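Local coordinates for D7 protein (Anopheles stephensi, PDB 3NHI) that binds and sequesters cysteinyl leukotrienes and thromboxane A2 analogues, countering the host response while female mosquitoes take blood, at residues R212-I217 with K255-F260; Y51-L56 with G107-L112. One frame throughout, in Å; residues are numbered along the deposited sequence.

Contact 1. Residues R212-I217 with K255-F260. With SO4 (sulfate ion), chain D.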
loop_
_atom_site.group_PDB
_atom_site.type_symbol
_atom_site.label_atom_id
_atom_site.label_comp_id
_atom_site.label_asym_id
_atom_site.label_seq_id
_atom_site.Cartn_x
_atom_site.Cartn_y
_atom_site.Cartn_z
ATOM N N ARG A 212 7.563 -11.229 -3.412
ATOM C CA ARG A 212 7.391 -10.187 -4.434
ATOM C C ARG A 212 8.573 -9.214 -4.435
ATOM O O ARG A 212 9.043 -8.800 -5.496
ATOM C CB ARG A 212 6.081 -9.433 -4.224
ATOM C CG ARG A 212 5.717 -8.467 -5.345
ATOM C CD ARG A 212 4.370 -7.853 -5.018
ATOM N NE ARG A 212 3.815 -7.037 -6.102
ATOM C CZ ARG A 212 3.945 -5.719 -6.183
ATOM N NH1 ARG A 212 4.654 -5.058 -5.279
ATOM N NH2 ARG A 212 3.377 -5.060 -7.178
ATOM N N ASP A 213 9.076 -8.887 -3.246
ATOM C CA ASP A 213 10.221 -7.983 -3.144
ATOM C C ASP A 213 11.509 -8.569 -3.720
ATOM O O ASP A 213 12.341 -7.830 -4.266
ATOM C CB ASP A 213 10.436 -7.541 -1.696
ATOM C CG ASP A 213 9.526 -6.398 -1.288
ATOM O OD1 ASP A 213 8.711 -5.945 -2.111
ATOM O OD2 ASP A 213 9.663 -5.930 -0.145
ATOM N N PHE A 214 11.691 -9.887 -3.595
ATOM C CA PHE A 214 12.816 -10.554 -4.257
ATOM C C PHE A 214 12.616 -10.611 -5.775
ATOM O O PHE A 214 13.572 -10.440 -6.540
ATOM C CB PHE A 214 13.040 -11.957 -3.679
ATOM C CG PHE A 214 13.699 -11.957 -2.331
ATOM C CD1 PHE A 214 12.969 -11.678 -1.176
ATOM C CD2 PHE A 214 15.055 -12.233 -2.213
ATOM C CE1 PHE A 214 13.589 -11.685 0.079
ATOM C CE2 PHE A 214 15.677 -12.252 -0.966
ATOM C CZ PHE A 214 14.940 -11.971 0.181
ATOM N N ASN A 215 11.374 -10.819 -6.212
ATOM C CA ASN A 215 11.070 -10.798 -7.648
ATOM C C ASN A 215 11.393 -9.432 -8.230
ATOM O O ASN A 215 11.942 -9.336 -9.327
ATOM C CB ASN A 215 9.607 -11.158 -7.906
ATOM C CG ASN A 215 9.299 -12.604 -7.571
ATOM O OD1 ASN A 215 10.199 -13.432 -7.408
ATOM N ND2 ASN A 215 8.014 -12.916 -7.496
ATOM N N LEU A 216 11.099 -8.378 -7.465
ATOM C CA LEU A 216 11.307 -7.004 -7.920
ATOM C C LEU A 216 12.777 -6.592 -8.050
ATOM O O LEU A 216 13.079 -5.617 -8.741
ATOM C CB LEU A 216 10.535 -6.015 -7.035
ATOM C CG LEU A 216 9.036 -5.932 -7.347
ATOM C CD1 LEU A 216 8.312 -5.221 -6.210
ATOM C CD2 LEU A 216 8.768 -5.226 -8.671
ATOM N N ILE A 217 13.681 -7.317 -7.388
ATOM C CA ILE A 217 15.127 -7.127 -7.598
ATOM C C ILE A 217 15.716 -8.189 -8.531
ATOM O O ILE A 217 16.923 -8.410 -8.559
ATOM C CB ILE A 217 15.936 -7.008 -6.279
ATOM C CG1 ILE A 217 15.800 -8.274 -5.421
ATOM C CG2 ILE A 217 15.500 -5.764 -5.508
ATOM C CD1 ILE A 217 16.941 -8.460 -4.417
ATOM N N LYS A 255 18.802 -7.604 1.972
ATOM C CA LYS A 255 19.141 -6.203 2.178
ATOM C C LYS A 255 18.777 -5.408 0.932
ATOM O O LYS A 255 18.181 -4.349 1.024
ATOM C CB LYS A 255 20.626 -6.036 2.505
ATOM C CG LYS A 255 21.038 -6.641 3.831
ATOM C CD LYS A 255 22.519 -6.411 4.086
ATOM C CE LYS A 255 22.947 -7.046 5.390
ATOM N NZ LYS A 255 24.401 -6.841 5.625
ATOM N N ASN A 256 19.102 -5.948 -0.242
ATOM C CA ASN A 256 18.807 -5.238 -1.488
ATOM C C ASN A 256 17.300 -5.102 -1.718
ATOM O O ASN A 256 16.829 -4.045 -2.139
ATOM C CB ASN A 256 19.497 -5.922 -2.673
ATOM C CG ASN A 256 21.011 -5.827 -2.597
ATOM O OD1 ASN A 256 21.558 -4.990 -1.881
ATOM N ND2 ASN A 256 21.692 -6.681 -3.351
ATOM N N ALA A 257 16.557 -6.166 -1.422
ATOM C CA ALA A 257 15.099 -6.171 -1.582
ATOM C C ALA A 257 14.420 -5.206 -0.615
ATOM O O ALA A 257 13.525 -4.455 -1.000
ATOM C CB ALA A 257 14.559 -7.578 -1.385
ATOM N N PHE A 258 14.874 -5.216 0.634
ATOM C CA PHE A 258 14.300 -4.387 1.694
ATOM C C PHE A 258 14.656 -2.915 1.470
ATOM O O PHE A 258 13.808 -2.032 1.680
ATOM C CB PHE A 258 14.852 -4.900 3.020
ATOM C CG PHE A 258 14.061 -4.536 4.255
ATOM C CD1 PHE A 258 12.714 -4.883 4.422
ATOM C CD2 PHE A 258 14.733 -3.945 5.310
ATOM C CE1 PHE A 258 12.042 -4.594 5.633
ATOM C CE2 PHE A 258 14.089 -3.653 6.507
ATOM C CZ PHE A 258 12.739 -3.984 6.680
ATOM N N ASP A 259 15.885 -2.645 1.023
ATOM C CA ASP A 259 16.305 -1.281 0.697
ATOM C C ASP A 259 15.504 -0.743 -0.487
ATOM O O ASP A 259 15.076 0.415 -0.475
ATOM C CB ASP A 259 17.804 -1.212 0.349
ATOM C CG ASP A 259 18.719 -1.497 1.530
ATOM O OD1 ASP A 259 18.262 -1.500 2.691
ATOM O OD2 ASP A 259 19.933 -1.677 1.282
ATOM N N PHE A 260 15.271 -1.579 -1.498
ATOM C CA PHE A 260 14.468 -1.134 -2.647
ATOM C C PHE A 260 13.044 -0.823 -2.194
ATOM O O PHE A 260 12.465 0.183 -2.612
ATOM C CB PHE A 260 14.488 -2.177 -3.768
ATOM C CG PHE A 260 13.823 -1.726 -5.047
ATOM C CD1 PHE A 260 13.976 -0.422 -5.524
ATOM C CD2 PHE A 260 13.093 -2.626 -5.796
ATOM C CE1 PHE A 260 13.386 -0.021 -6.731
ATOM C CE2 PHE A 260 12.501 -2.242 -7.004
ATOM C CZ PHE A 260 12.654 -0.938 -7.475
HETATM S S SO4 D . 25.099 -3.818 7.058
HETATM O O1 SO4 D . 25.032 -5.069 7.805
HETATM O O2 SO4 D . 24.279 -2.812 7.718
HETATM O O3 SO4 D . 24.608 -4.032 5.699
HETATM O O4 SO4 D . 26.486 -3.364 7.009
HETATM O O HOH W 1 12.077 -4.970 -3.457
#

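Contact 2. Residues Y51-L56 with G107-L112. With EAH ((5S,7E,9E,11Z,14Z)-5-hydroxyicosa-7,9,11,14-tetraenoic acid), chain B.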
loop_
_atom_site.group_PDB
_atom_site.type_symbol
_atom_site.label_atom_id
_atom_site.label_comp_id
_atom_site.label_asym_id
_atom_site.label_seq_id
_atom_site.Cartn_x
_atom_site.Cartn_y
_atom_site.Cartn_z
ATOM N N TYR A 51 -8.612 -3.866 -13.021
ATOM C CA TYR A 51 -8.152 -2.713 -12.261
ATOM C C TYR A 51 -9.257 -2.201 -11.327
ATOM O O TYR A 51 -9.021 -1.974 -10.134
ATOM C CB TYR A 51 -7.644 -1.601 -13.184
ATOM C CG TYR A 51 -7.320 -0.333 -12.439
ATOM C CD1 TYR A 51 -6.189 -0.252 -11.628
ATOM C CD2 TYR A 51 -8.137 0.790 -12.562
ATOM C CE1 TYR A 51 -5.885 0.922 -10.942
ATOM C CE2 TYR A 51 -7.851 1.958 -11.881
ATOM C CZ TYR A 51 -6.734 2.013 -11.074
ATOM O OH TYR A 51 -6.462 3.182 -10.405
ATOM N N ALA A 52 -10.467 -2.063 -11.861
ATOM C CA ALA A 52 -11.616 -1.645 -11.059
ATOM C C ALA A 52 -11.868 -2.604 -9.894
ATOM O O ALA A 52 -12.064 -2.166 -8.757
ATOM C CB ALA A 52 -12.853 -1.516 -11.929
ATOM N N LYS A 53 -11.844 -3.906 -10.168
ATOM C CA LYS A 53 -12.019 -4.896 -9.113
ATOM C C LYS A 53 -10.928 -4.743 -8.043
ATOM O O LYS A 53 -11.211 -4.803 -6.851
ATOM C CB LYS A 53 -12.030 -6.323 -9.677
ATOM C CG LYS A 53 -12.091 -7.376 -8.576
ATOM C CD LYS A 53 -12.337 -8.789 -9.096
ATOM C CE LYS A 53 -12.418 -9.765 -7.930
ATOM N NZ LYS A 53 -12.739 -11.161 -8.356
ATOM N N CYS A 54 -9.688 -4.531 -8.482
ATOM C CA CYS A 54 -8.583 -4.338 -7.552
ATOM C C CYS A 54 -8.830 -3.162 -6.604
ATOM O O CYS A 54 -8.644 -3.283 -5.389
ATOM C CB CYS A 54 -7.285 -4.151 -8.335
ATOM S SG CYS A 54 -5.801 -4.004 -7.315
ATOM N N VAL A 55 -9.270 -2.036 -7.153
ATOM C CA VAL A 55 -9.466 -0.852 -6.323
ATOM C C VAL A 55 -10.675 -1.008 -5.402
ATOM O O VAL A 55 -10.601 -0.662 -4.222
ATOM C CB VAL A 55 -9.561 0.425 -7.159
ATOM C CG1 VAL A 55 -9.862 1.647 -6.280
ATOM C CG2 VAL A 55 -8.262 0.644 -7.921
ATOM N N LEU A 56 -11.770 -1.560 -5.928
ATOM C CA LEU A 56 -12.949 -1.802 -5.101
ATOM C C LEU A 56 -12.617 -2.737 -3.933
ATOM O O LEU A 56 -13.083 -2.532 -2.800
ATOM C CB LEU A 56 -14.108 -2.368 -5.941
ATOM C CG LEU A 56 -14.767 -1.398 -6.927
ATOM C CD1 LEU A 56 -15.544 -2.152 -7.985
ATOM C CD2 LEU A 56 -15.681 -0.418 -6.204
ATOM N N GLY A 107 -18.838 -11.955 -9.165
ATOM C CA GLY A 107 -17.684 -11.325 -8.545
ATOM C C GLY A 107 -16.472 -11.252 -9.463
ATOM O O GLY A 107 -15.400 -10.827 -9.037
ATOM N N SER A 108 -16.643 -11.661 -10.720
ATOM C CA SER A 108 -15.582 -11.533 -11.724
ATOM C C SER A 108 -15.258 -10.060 -11.961
ATOM O O SER A 108 -16.043 -9.163 -11.616
ATOM C CB SER A 108 -16.023 -12.161 -13.042
ATOM O OG SER A 108 -17.128 -11.451 -13.590
ATOM N N CYS A 109 -14.103 -9.805 -12.561
ATOM C CA CYS A 109 -13.727 -8.432 -12.897
ATOM C C CYS A 109 -14.824 -7.732 -13.698
ATOM O O CYS A 109 -15.218 -6.614 -13.354
ATOM C CB CYS A 109 -12.439 -8.397 -13.696
ATOM S SG CYS A 109 -10.999 -9.009 -12.843
ATOM N N VAL A 110 -15.333 -8.376 -14.750
ATOM C CA VAL A 110 -16.333 -7.726 -15.593
ATOM C C VAL A 110 -17.666 -7.522 -14.864
ATOM O O VAL A 110 -18.319 -6.492 -15.055
ATOM C CB VAL A 110 -16.514 -8.428 -16.974
ATOM C CG1 VAL A 110 -17.212 -9.784 -16.842
ATOM C CG2 VAL A 110 -17.265 -7.524 -17.944
ATOM N N ASP A 111 -18.045 -8.478 -14.016
ATOM C CA ASP A 111 -19.301 -8.354 -13.271
ATOM C C ASP A 111 -19.242 -7.176 -12.303
ATOM O O ASP A 111 -20.197 -6.400 -12.206
ATOM C CB ASP A 111 -19.663 -9.656 -12.538
ATOM C CG ASP A 111 -20.322 -10.684 -13.448
ATOM O OD1 ASP A 111 -20.692 -10.339 -14.590
ATOM O OD2 ASP A 111 -20.494 -11.833 -12.997
ATOM N N LEU A 112 -18.112 -7.012 -11.620
ATOM C CA LEU A 112 -17.967 -5.888 -10.697
ATOM C C LEU A 112 -17.868 -4.558 -11.436
ATOM O O LEU A 112 -18.481 -3.584 -11.026
ATOM C CB LEU A 112 -16.784 -6.105 -9.748
ATOM C CG LEU A 112 -16.882 -7.347 -8.860
ATOM C CD1 LEU A 112 -15.685 -7.401 -7.966
ATOM C CD2 LEU A 112 -18.166 -7.355 -8.028
HETATM O O1 EAH B . -1.844 12.144 -3.095
HETATM C C1 EAH B . -2.397 11.618 -4.094
HETATM O O2 EAH B . -1.774 11.356 -5.152
HETATM C C2 EAH B . -3.873 11.283 -4.007
HETATM C C3 EAH B . -4.457 10.989 -5.391
HETATM C C4 EAH B . -4.436 9.495 -5.702
HETATM C C5 EAH B . -4.983 9.237 -7.091
HETATM O O3 EAH B . -6.301 9.441 -7.082
HETATM C C6 EAH B . -4.683 7.803 -7.518
HETATM C C7 EAH B . -5.355 7.465 -8.839
HETATM C C8 EAH B . -6.511 6.514 -8.611
HETATM C C9 EAH B . -7.281 6.374 -9.842
HETATM C C10 EAH B . -8.400 5.685 -9.624
HETATM C C11 EAH B . -9.134 5.579 -10.883
HETATM C C12 EAH B . -10.342 5.019 -10.991
HETATM C C13 EAH B . -11.088 4.409 -9.827
HETATM C C14 EAH B . -10.795 2.924 -9.810
HETATM C C15 EAH B . -11.709 1.979 -9.581
HETATM C C16 EAH B . -13.160 2.272 -9.290
HETATM C C17 EAH B . -13.390 2.173 -7.790
HETATM C C18 EAH B . -13.289 3.545 -7.138
HETATM C C19 EAH B . -13.936 3.528 -5.763
HETATM C C20 EAH B . -13.755 4.859 -5.069
#

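Contact 1. Residues R212-I217 with K255-F260
Ala257 points its methyl at the backbone of helix 207-216. Its CB lies 3.6 Å from Asp213 O and also sits over one face of the Phe214 ring. Ile217 flanks Ala257 with both of its branches. Its CD1 reaches Ala257 N at 3.8 Å and also meets Asn256 CB. CG2 turns to the aromatic neighbour, 4.0 Å from Phe260 CD2. Ile217 CG1 stands between the backbone N and the carbonyl carbon (chi1 61°), which directs CD1 to Ala257 and leaves CG2 beside the ring. The side chains of Ile217 and Phe260 run past each other in opposite directions; the ring also meets Leu216, whose O lies 3.8 Å from Phe260 CE2. No direct hydrogen bond joins the two segments. A water bridges the backbones, donating to Asp213 O at 3.0 Å and to Ala257 O at 2.9 Å.

The segments 212-216 and 255-260 cross at 94°, with axes 8.7 Å apart at closest approach. The small side chain of Ala257, at the closest CA pair with Asp213, is consistent with this approach. This is helix packing within the second odorant-binding-protein-like domain, away from the annotated ligand sites.

Further out, Asp213 is buried but well supplied with partners. Its OD1 forms a salt bridge with Arg264, and OD2 is hydrogen-bonded to Tyr199 and His261. Arg264 also makes a cation-pi contact with Phe260. On the far side of helix 251-266, extended Lys255 donates from NZ to two oxygens of a sulfate, probably from the crystallisation liquor, O3 at 2.8 Å and also O1; Arg177 and Tyr178 bind the same ion.

Contact 2. Residues Y51-L56 with G107-L112
The planar carbonyl of Gly107 receives Lys53 across the contact: Lys53 NZ donates to Gly107 O at 2.8 Å. The C=O...N angle is 152°, and the donor is tilted 25° from the carbonyl plane. On another side of the same helix as Lys53, the edge of the Tyr51 ring borders the bound hydroxyeicosatetraenoic acid. Val55 CG2 lies over one face of that ring, 3.7 Å above its plane and toward the rim. Ligand C11 lies at the ring edge, in plane, and Tyr51 OH is 3.3 Å from ligand C10. Trp36 stacks with Tyr51, and Tyr19 meets it edge-to-face.

Lys53 reaches the carbonyl with CG anti to its own N (chi1 175°) and a fully extended chain beyond. Its methylenes cross Leu112 at a slant, Lys53 CG lying 3.6 Å from Leu112 CD1. Lys53 CD is 4.0 Å from Cys109 SG. The lysine thus joins helix 46-58 to the first turn of helix 109-130 and to the loop before it, in the all-helical, odorant-binding-protein-like N-terminal domain. The Cys50-Cys109 disulfide ties the same two helices covalently, and Cys54-Cys18 ties helix 46-58 to helix 8-22.

Ser108 is the N-cap of helix 109-130. Its OG accepts from Asp111 N at 3.1 Å. Gly107, just before it, has a positive phi, which glycine adopts readily. On the pocket side, Val55 CB approaches ligand C15 at 3.6 Å, and Leu56 CD2 packs on C17.

Contact 2 comes first along the chain and closes before contact 1 opens. Their centres are about 28 Å apart; their nearest atoms are about 9 Å apart and do not touch. They share no helix. Contact 2 joins helices 46-58 and 109-130 in the N-terminal half, where the fatty acid binds. Contact 1 joins helices 207-216 and 251-266 in the C-terminal half. The two halves of this long-form D7 protein thus each have a helical packing of their own. Contact 2 includes part of the lipid pocket wall, whereas contact 1 packs two helices of the other half.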